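Local coordinates for protein predicted sugar phosphatases of the HAD superfamily (Cytophaga hutchinsonii, PDB 2HX1) that is a predicted sugar phosphatase of the HAD superfamily, probably hydrolysing phosphate esters with the help of a bound magnesium ion, at residues 47-52 with 72-77; 51-56 with 78-83; 162-167 with 196-201. One frame throughout, in Å; residues are numbered along the deposited sequence. Where two conformers were deposited one is given.

Contact 1: residues 47-52 with 72-77; sequences QDYYIV and LFSITA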
loop_
_atom_site.group_PDB
_atom_site.type_symbol
_atom_site.label_atom_id
_atom_site.label_comp_id
_atom_site.label_asym_id
_atom_site.label_seq_id
_atom_site.Cartn_x
_atom_site.Cartn_y
_atom_site.Cartn_z
ATOM N N GLN A 47 -3.113 3.865 44.046
ATOM C CA GLN A 47 -2.351 3.827 42.798
ATOM C C GLN A 47 -2.995 4.736 41.764
ATOM O O GLN A 47 -4.210 4.671 41.507
ATOM C CB GLN A 47 -2.232 2.405 42.258
ATOM C CG GLN A 47 -0.926 1.726 42.614
ATOM C CD GLN A 47 -0.874 0.308 42.080
ATOM O OE1 GLN A 47 -0.382 0.079 40.974
ATOM N NE2 GLN A 47 -1.414 -0.653 42.855
ATOM N N ASP A 48 -2.160 5.579 41.181
ATOM C CA ASP A 48 -2.590 6.506 40.144
ATOM C C ASP A 48 -2.932 5.777 38.852
ATOM O O ASP A 48 -2.420 4.676 38.574
ATOM C CB ASP A 48 -1.501 7.559 39.890
ATOM C CG ASP A 48 -1.323 8.489 41.084
ATOM O OD1 ASP A 48 -2.307 9.193 41.407
ATOM O OD2 ASP A 48 -0.237 8.473 41.726
ATOM N N TYR A 49 -3.800 6.402 38.059
ATOM C CA TYR A 49 -4.080 5.905 36.739
ATOM C C TYR A 49 -4.550 7.070 35.865
ATOM O O TYR A 49 -4.971 8.111 36.380
ATOM C CB TYR A 49 -5.145 4.791 36.807
ATOM C CG TYR A 49 -6.499 5.378 37.044
ATOM C CD1 TYR A 49 -7.234 5.907 35.985
ATOM C CD2 TYR A 49 -7.019 5.481 38.338
ATOM C CE1 TYR A 49 -8.447 6.512 36.191
ATOM C CE2 TYR A 49 -8.278 6.087 38.563
ATOM C CZ TYR A 49 -8.977 6.601 37.474
ATOM O OH TYR A 49 -10.199 7.210 37.622
ATOM N N TYR A 50 -4.431 6.889 34.551
ATOM C CA TYR A 50 -5.058 7.745 33.547
ATOM C C TYR A 50 -5.703 6.853 32.527
ATOM O O TYR A 50 -5.299 5.688 32.359
ATOM C CB TYR A 50 -4.064 8.622 32.809
ATOM C CG TYR A 50 -3.434 9.690 33.642
ATOM C CD1 TYR A 50 -4.072 10.914 33.845
ATOM C CD2 TYR A 50 -2.185 9.489 34.223
ATOM C CE1 TYR A 50 -3.469 11.914 34.628
ATOM C CE2 TYR A 50 -1.599 10.450 34.992
ATOM C CZ TYR A 50 -2.235 11.660 35.196
ATOM O OH TYR A 50 -1.604 12.603 35.952
ATOM N N ILE A 51 -6.682 7.418 31.828
ATOM C CA ILE A 51 -7.216 6.828 30.617
ATOM C C ILE A 51 -6.590 7.600 29.463
ATOM O O ILE A 51 -6.635 8.824 29.461
ATOM C CB ILE A 51 -8.774 6.918 30.593
ATOM C CG1 ILE A 51 -9.354 6.008 31.693
ATOM C CG2 ILE A 51 -9.295 6.585 29.215
ATOM C CD1 ILE A 51 -10.801 6.161 31.961
ATOM N N VAL A 52 -5.979 6.882 28.520
ATOM C CA VAL A 52 -5.277 7.473 27.388
ATOM C C VAL A 52 -5.995 6.877 26.164
ATOM O O VAL A 52 -5.921 5.670 25.907
ATOM C CB VAL A 52 -3.794 7.106 27.392
ATOM C CG1 VAL A 52 -3.110 7.677 26.188
ATOM C CG2 VAL A 52 -3.159 7.582 28.691
ATOM N N LEU A 72 -19.542 4.506 36.764
ATOM C CA LEU A 72 -18.143 4.599 37.164
ATOM C C LEU A 72 -17.833 6.043 37.574
ATOM O O LEU A 72 -17.344 6.836 36.776
ATOM C CB LEU A 72 -17.247 4.146 36.013
ATOM C CG LEU A 72 -16.218 3.094 36.336
ATOM C CD1 LEU A 72 -16.946 1.847 36.796
ATOM C CD2 LEU A 72 -15.391 2.832 35.102
ATOM N N PHE A 73 -18.104 6.373 38.830
ATOM C CA PHE A 73 -18.023 7.746 39.284
ATOM C C PHE A 73 -16.615 8.225 39.578
ATOM O O PHE A 73 -16.364 9.427 39.534
ATOM C CB PHE A 73 -18.949 7.956 40.489
ATOM C CG PHE A 73 -20.378 7.605 40.197
ATOM C CD1 PHE A 73 -21.115 8.365 39.290
ATOM C CD2 PHE A 73 -20.982 6.498 40.786
ATOM C CE1 PHE A 73 -22.438 8.039 38.979
ATOM C CE2 PHE A 73 -22.317 6.162 40.493
ATOM C CZ PHE A 73 -23.048 6.939 39.582
ATOM N N SER A 74 -15.684 7.307 39.818
ATOM C CA SER A 74 -14.337 7.712 40.183
ATOM C C SER A 74 -13.529 8.250 39.009
ATOM O O SER A 74 -12.522 8.917 39.225
ATOM C CB SER A 74 -13.589 6.550 40.854
ATOM O OG SER A 74 -13.493 5.421 40.005
ATOM N N ILE A 75 -13.938 7.963 37.779
ATOM C CA ILE A 75 -13.255 8.516 36.603
ATOM C C ILE A 75 -13.626 9.992 36.477
ATOM O O ILE A 75 -14.774 10.328 36.222
ATOM C CB ILE A 75 -13.641 7.803 35.281
ATOM C CG1 ILE A 75 -13.595 6.274 35.420
ATOM C CG2 ILE A 75 -12.725 8.248 34.144
ATOM C CD1 ILE A 75 -12.244 5.683 35.446
ATOM N N THR A 76 -12.644 10.861 36.675
ATOM C CA THR A 76 -12.821 12.298 36.563
ATOM C C THR A 76 -12.169 12.783 35.265
ATOM O O THR A 76 -11.325 12.087 34.696
ATOM C CB THR A 76 -12.203 13.021 37.810
ATOM O OG1 THR A 76 -10.860 12.579 38.024
ATOM C CG2 THR A 76 -12.963 12.680 39.045
ATOM N N ALA A 77 -12.569 13.971 34.799
ATOM C CA ALA A 77 -12.076 14.501 33.536
ATOM C C ALA A 77 -10.571 14.722 33.565
ATOM O O ALA A 77 -9.922 14.665 32.528
ATOM C CB ALA A 77 -12.811 15.810 33.165
HETATM O O HOH W 1 -10.777 5.573 40.359
#
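Tyr49 and Ile51 leave strand 48-53 on the same side and meet the loop 72-77 through one residue above all, Ile75. The CG of Tyr49 sits between its backbone N and carbonyl carbon (chi1 75°), and from there the ring reaches across to the loop. The ring and the isoleucine chain run about at right angles, and the phenol end does the touching: Ile75 CD1 lies 3.4 Å from Tyr49 OH and 4.0 Å from Tyr49 CZ.

Ile75 gets its methyl there by folding. After CG1 turns away from the carbonyl carbon, chi2 bends to -75° and the end of the chain doubles back toward the strand. The same bend brings Ile75 CD1 to 3.8 Å from Ile51 CD1. Ile51, by contrast, is stretched out at chi2, and its CD1 also packs on Ile75 CG2 at 3.6 Å, again with the two chains crossing nearly square.

The polar side of the contact is modest. A water binds Ser74 OG at 2.7 Å and reaches Tyr49 OH through a weak 3.2 Å bond, while Lys79 NZ adds another weak bond to the phenol oxygen. Phe39 of helix 35-44 meets the tyrosine ring edge-to-face, and Tyr67 of helix 60-69 lies against both isoleucines.

This is the packing of a beta-alpha-beta crossover: the loop leading from helix 60-69 to strand 80-82 folds against strand 48-53, within the Rossmann-like core domain of a HAD phosphatase.

Contact 2: residues 51-56 with 78-83; sequences IVTNDA and DKIISS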
loop_
_atom_site.group_PDB
_atom_site.type_symbol
_atom_site.label_atom_id
_atom_site.label_comp_id
_atom_site.label_asym_id
_atom_site.label_seq_id
_atom_site.Cartn_x
_atom_site.Cartn_y
_atom_site.Cartn_z
ATOM N N ILE A 51 -6.682 7.418 31.828
ATOM C CA ILE A 51 -7.216 6.828 30.617
ATOM C C ILE A 51 -6.590 7.600 29.463
ATOM O O ILE A 51 -6.635 8.824 29.461
ATOM C CB ILE A 51 -8.774 6.918 30.593
ATOM C CG1 ILE A 51 -9.354 6.008 31.693
ATOM C CG2 ILE A 51 -9.295 6.585 29.215
ATOM C CD1 ILE A 51 -10.801 6.161 31.961
ATOM N N VAL A 52 -5.979 6.882 28.520
ATOM C CA VAL A 52 -5.277 7.473 27.388
ATOM C C VAL A 52 -5.995 6.877 26.164
ATOM O O VAL A 52 -5.921 5.670 25.907
ATOM C CB VAL A 52 -3.794 7.106 27.392
ATOM C CG1 VAL A 52 -3.110 7.677 26.188
ATOM C CG2 VAL A 52 -3.159 7.582 28.691
ATOM N N THR A 53 -6.711 7.737 25.450
ATOM C CA THR A 53 -7.647 7.320 24.453
ATOM C C THR A 53 -7.489 8.163 23.192
ATOM O O THR A 53 -7.219 9.383 23.276
ATOM C CB THR A 53 -9.074 7.470 24.995
ATOM O OG1 THR A 53 -10.026 7.044 24.003
ATOM C CG2 THR A 53 -9.366 8.914 25.394
ATOM N N ASN A 54 -7.633 7.501 22.047
ATOM C CA ASN A 54 -7.688 8.153 20.738
ATOM C C ASN A 54 -9.103 8.631 20.353
ATOM O O ASN A 54 -9.356 8.978 19.214
ATOM C CB ASN A 54 -7.146 7.209 19.648
ATOM C CG ASN A 54 -5.641 7.089 19.678
ATOM O OD1 ASN A 54 -4.976 7.710 20.522
ATOM N ND2 ASN A 54 -5.081 6.278 18.758
ATOM N N ASP A 55 -10.032 8.626 21.297
ATOM C CA ASP A 55 -11.374 9.160 21.075
ATOM C C ASP A 55 -11.372 10.693 21.200
ATOM O O ASP A 55 -11.302 11.189 22.304
ATOM C CB ASP A 55 -12.318 8.518 22.090
ATOM C CG ASP A 55 -13.771 8.882 21.868
ATOM O OD1 ASP A 55 -14.083 9.836 21.117
ATOM O OD2 ASP A 55 -14.606 8.179 22.467
ATOM N N ALA A 56 -11.437 11.420 20.071
ATOM C CA ALA A 56 -11.528 12.889 20.037
ATOM C C ALA A 56 -12.942 13.386 19.606
ATOM O O ALA A 56 -13.099 14.488 19.084
ATOM C CB ALA A 56 -10.459 13.436 19.114
ATOM N N ASP A 78 -10.011 14.997 34.740
ATOM C CA ASP A 78 -8.545 15.160 34.876
ATOM C C ASP A 78 -7.773 13.851 34.631
ATOM O O ASP A 78 -6.560 13.868 34.389
ATOM C CB ASP A 78 -8.166 15.772 36.247
ATOM C CG ASP A 78 -8.440 14.838 37.407
ATOM O OD1 ASP A 78 -9.563 14.325 37.485
ATOM O OD2 ASP A 78 -7.535 14.604 38.241
ATOM N N LYS A 79 -8.461 12.724 34.683
ATOM C CA LYS A 79 -7.809 11.432 34.488
ATOM C C LYS A 79 -7.878 10.974 33.034
ATOM O O LYS A 79 -7.291 9.949 32.695
ATOM C CB LYS A 79 -8.458 10.374 35.369
ATOM C CG LYS A 79 -8.616 10.772 36.835
ATOM C CD LYS A 79 -7.674 10.068 37.794
ATOM C CE LYS A 79 -8.165 10.238 39.264
ATOM N NZ LYS A 79 -9.643 9.936 39.513
ATOM N N ILE A 80 -8.610 11.718 32.199
ATOM C CA ILE A 80 -8.793 11.369 30.798
ATOM C C ILE A 80 -7.903 12.215 29.882
ATOM O O ILE A 80 -8.099 13.426 29.712
ATOM C CB ILE A 80 -10.263 11.473 30.383
ATOM C CG1 ILE A 80 -11.134 10.640 31.347
ATOM C CG2 ILE A 80 -10.450 10.980 28.952
ATOM C CD1 ILE A 80 -12.550 10.458 30.943
ATOM N N ILE A 81 -6.926 11.555 29.293
ATOM C CA ILE A 81 -6.043 12.182 28.327
ATOM C C ILE A 81 -6.441 11.678 26.948
ATOM O O ILE A 81 -6.348 10.499 26.662
ATOM C CB ILE A 81 -4.566 11.821 28.589
ATOM C CG1 ILE A 81 -4.177 12.088 30.057
ATOM C CG2 ILE A 81 -3.688 12.599 27.624
ATOM C CD1 ILE A 81 -2.880 11.349 30.501
ATOM N N SER A 82 -6.880 12.583 26.093
ATOM C CA SER A 82 -7.496 12.227 24.843
ATOM C C SER A 82 -6.778 12.896 23.689
ATOM O O SER A 82 -6.281 14.015 23.841
ATOM C CB SER A 82 -8.936 12.758 24.930
ATOM O OG SER A 82 -9.528 12.939 23.672
ATOM N N SER A 83 -6.800 12.274 22.520
ATOM C CA SER A 83 -6.096 12.845 21.370
ATOM C C SER A 83 -6.782 14.128 20.897
ATOM O O SER A 83 -6.148 14.971 20.266
ATOM C CB SER A 83 -5.943 11.838 20.238
ATOM O OG SER A 83 -7.186 11.516 19.687
#
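Ser82 OG does two jobs where the strand turns into a helix: it donates to Asp55 O at 2.8 Å, coming in 36° above the carbonyl plane, and it caps Gly84 N at the start of helix 83-94. This is the parallel strand pair of a beta-alpha-beta unit in the HAD core, with 51-53 and 80-82 diverging by only 17°. The backbone bonds alternate as parallel strands require: Ile51 N to Lys79 O (2.7 Å), Ile81 N to Ile51 O (2.8 Å), Thr53 N to Ile81 O (3.0 Å). A last one, Ser83 N to Thr53 O, bends to 137° as the chain leaves the sheet. With an alanine for Ser82, Asp55 O loses this donor and Gly84 N its cap, and the loop after strand 48-53 would probably shift.

Thr53, ending its strand, is probably the threonine of HAD sequence motif II; in the loop that follows, the Asp55 side chain, bonded to Ser57 OG, lies about 3 Å from a bound HEPES molecule. Lys204 N and Asn168 O hold the Asn54 amide through OD1 and ND2. With Thr53 OG1 anti to its N, Thr53 CG2 sits between N and the carbonyl carbon, 3.6 Å from Ile81 O.

Contact 3: residues 162-167 with 196-201; sequences IPAIVA and GRRFIR. With EDO (1,2-ethanediol), chain M.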
loop_
_atom_site.group_PDB
_atom_site.type_symbol
_atom_site.label_atom_id
_atom_site.label_comp_id
_atom_site.label_asym_id
_atom_site.label_seq_id
_atom_site.Cartn_x
_atom_site.Cartn_y
_atom_site.Cartn_z
ATOM N N ILE A 162 -4.412 22.910 2.996
ATOM C CA ILE A 162 -4.722 23.045 4.424
ATOM C C ILE A 162 -4.435 21.710 5.140
ATOM O O ILE A 162 -4.478 20.654 4.519
ATOM C CB ILE A 162 -6.231 23.455 4.660
ATOM C CG1 ILE A 162 -7.162 22.352 4.141
ATOM C CG2 ILE A 162 -6.522 24.822 4.063
ATOM C CD1 ILE A 162 -8.630 22.667 4.116
ATOM N N PRO A 163 -4.169 21.750 6.454
ATOM C CA PRO A 163 -4.030 20.487 7.175
ATOM C C PRO A 163 -5.353 19.714 7.291
ATOM O O PRO A 163 -6.406 20.299 7.551
ATOM C CB PRO A 163 -3.533 20.928 8.555
ATOM C CG PRO A 163 -4.057 22.277 8.724
ATOM C CD PRO A 163 -3.986 22.905 7.349
ATOM N N ALA A 164 -5.295 18.412 7.048
ATOM C CA ALA A 164 -6.398 17.506 7.312
ATOM C C ALA A 164 -5.996 16.662 8.523
ATOM O O ALA A 164 -4.945 15.996 8.495
ATOM C CB ALA A 164 -6.691 16.623 6.099
ATOM N N ILE A 165 -6.807 16.728 9.585
ATOM C CA ILE A 165 -6.492 16.126 10.903
ATOM C C ILE A 165 -7.553 15.064 11.292
ATOM O O ILE A 165 -8.771 15.273 11.137
ATOM C CB ILE A 165 -6.446 17.239 12.005
ATOM C CG1 ILE A 165 -5.407 18.303 11.680
ATOM C CG2 ILE A 165 -6.100 16.697 13.417
ATOM C CD1 ILE A 165 -5.602 19.554 12.486
ATOM N N VAL A 166 -7.111 13.935 11.827
ATOM C CA VAL A 166 -8.019 12.959 12.426
ATOM C C VAL A 166 -7.329 12.311 13.628
ATOM O O VAL A 166 -6.111 12.213 13.650
ATOM C CB VAL A 166 -8.447 11.864 11.354
ATOM C CG1 VAL A 166 -7.238 11.001 10.901
ATOM C CG2 VAL A 166 -9.589 10.967 11.886
ATOM N N ALA A 167 -8.112 11.858 14.606
ATOM C CA ALA A 167 -7.641 10.955 15.676
ATOM C C ALA A 167 -7.312 9.600 15.059
ATOM O O ALA A 167 -8.065 9.097 14.219
ATOM C CB ALA A 167 -8.719 10.757 16.730
ATOM N N GLY A 196 -4.375 9.611 -1.719
ATOM C CA GLY A 196 -3.040 9.385 -1.127
ATOM C C GLY A 196 -2.999 9.759 0.356
ATOM O O GLY A 196 -3.971 10.252 0.922
ATOM N N ARG A 197 -1.882 9.494 1.015
ATOM C CA ARG A 197 -1.707 9.887 2.420
ATOM C C ARG A 197 -1.771 11.398 2.537
ATOM O O ARG A 197 -1.207 12.131 1.720
ATOM C CB ARG A 197 -0.358 9.405 2.947
ATOM C CG ARG A 197 -0.032 9.855 4.371
ATOM C CD ARG A 197 0.967 8.914 5.039
ATOM N NE ARG A 197 2.263 8.910 4.356
ATOM C CZ ARG A 197 3.333 9.617 4.724
ATOM N NH1 ARG A 197 3.289 10.407 5.797
ATOM N NH2 ARG A 197 4.464 9.528 4.017
ATOM N N ARG A 198 -2.440 11.873 3.568
ATOM C CA ARG A 198 -2.866 13.263 3.563
ATOM C C ARG A 198 -3.320 13.761 4.939
ATOM O O ARG A 198 -3.400 14.978 5.137
ATOM C CB ARG A 198 -3.987 13.443 2.508
ATOM C CG ARG A 198 -4.592 14.881 2.387
ATOM C CD ARG A 198 -3.660 15.817 1.673
ATOM N NE ARG A 198 -4.264 17.112 1.352
ATOM C CZ ARG A 198 -4.393 18.113 2.211
ATOM N NH1 ARG A 198 -4.004 17.970 3.458
ATOM N NH2 ARG A 198 -4.939 19.261 1.816
ATOM N N PHE A 199 -3.636 12.839 5.869
ATOM C CA PHE A 199 -4.061 13.209 7.216
ATOM C C PHE A 199 -2.911 13.208 8.195
ATOM O O PHE A 199 -2.066 12.314 8.188
ATOM C CB PHE A 199 -5.198 12.325 7.728
ATOM C CG PHE A 199 -6.507 12.656 7.109
ATOM C CD1 PHE A 199 -6.796 12.241 5.814
ATOM C CD2 PHE A 199 -7.426 13.414 7.780
ATOM C CE1 PHE A 199 -7.999 12.575 5.209
ATOM C CE2 PHE A 199 -8.640 13.779 7.177
ATOM C CZ PHE A 199 -8.929 13.356 5.903
ATOM N N ILE A 200 -2.859 14.284 8.968
ATOM C CA ILE A 200 -2.106 14.325 10.214
ATOM C C ILE A 200 -2.925 13.536 11.215
ATOM O O ILE A 200 -4.100 13.858 11.475
ATOM C CB ILE A 200 -1.949 15.757 10.771
ATOM C CG1 ILE A 200 -1.192 16.675 9.780
ATOM C CG2 ILE A 200 -1.179 15.695 12.109
ATOM C CD1 ILE A 200 -1.676 18.122 9.736
ATOM N N ARG A 201 -2.321 12.492 11.756
ATOM C CA ARG A 201 -2.983 11.629 12.720
ATOM C C ARG A 201 -2.421 11.829 14.132
ATOM O O ARG A 201 -1.229 11.756 14.326
ATOM C CB ARG A 201 -2.790 10.181 12.280
ATOM C CG ARG A 201 -3.721 9.804 11.097
ATOM C CD ARG A 201 -3.372 8.479 10.492
ATOM N NE ARG A 201 -4.287 8.157 9.393
ATOM C CZ ARG A 201 -5.387 7.409 9.494
ATOM N NH1 ARG A 201 -5.757 6.872 10.658
ATOM N NH2 ARG A 201 -6.134 7.190 8.411
HETATM C C1 EDO M . 1.076 13.282 6.491
HETATM O O1 EDO M . 0.505 12.349 7.419
HETATM C C2 EDO M . 0.097 14.423 6.235
HETATM O O2 EDO M . 0.025 14.677 4.831
HETATM O O HOH W 2 -2.657 17.415 6.130
#
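Arg198 sets out extended and then bends at chi2 (75°), and that one turn carries its guanidinium back alongside the neighbouring segment to Ile162 O. Phe199 places CG opposite its own carbonyl carbon (chi1 -75°), and chi2 then turns a face of the ring to Ala164.

The arginine grips end-on with two nitrogens on a single oxygen: Arg198 NH1 is 2.9 Å and Arg198 NH2 3.1 Å from Ile162 O, and the oxygen lies almost in the guanidinium plane. A double hold of this kind should restrain rotation of the group. Ala164 CB sits over the Phe199 ring in a CH-pi contact, 3.8 Å from the centroid and 19° off the normal, displaced toward the rim. Farther along, Val166 and Arg201 point the same way, with Val166 CG1 3.7 Å from Arg201 CG and over the guanidinium face. On the face that carries Ile165 and Ile200, Ile200 CD1 touches Pro163 CB at 3.6 Å.

Between these groups runs a parallel strand pair: Ile200 N donates to Ala164 O (2.7 Å) and Val166 N to Ile200 O (3.0 Å). Next to these bonds a water bridges the segments, accepting from Ala164 N and donating to Arg198 O. The pair forms one edge, within this chain, of the five-stranded parallel sheet of the second alpha/beta domain, probably the cap of this HAD protein. Here the second subunit comes close, with its Lys244 NZ bonded to Arg201 O.

Glu192 forms a salt bridge with Arg201 and accepts from the backbone N of both Arg198 and Phe199, so it is probably ionised. The chemistry divides accordingly: Arg201 has a carboxylate for its charge, whereas across this contact Arg198 meets a neutral carbonyl, which its charge would polarise.

Contacts 1 and 2 share Ile51 and Val52 and hold the same crossover: 72-77 packs on the strand through side chains, then 78-83 joins the sheet beside it through backbone bonds. All three are largely buried: contact 1 is mostly apolar, with one water between Tyr49 and Ser74, and contact 2, nearest the middle of the chain, ends beside the buffer molecule, the Thr53 side chain about 8 Å from the magnesium. Contact 3 belongs to the other sheet, faces the second subunit and adds arginine side chains to its backbone bonds and packing. It meets contact 2 at Ala167, whose CB packs against Asn54 O and Ser83 OG just past strands 48-53 and 80-82.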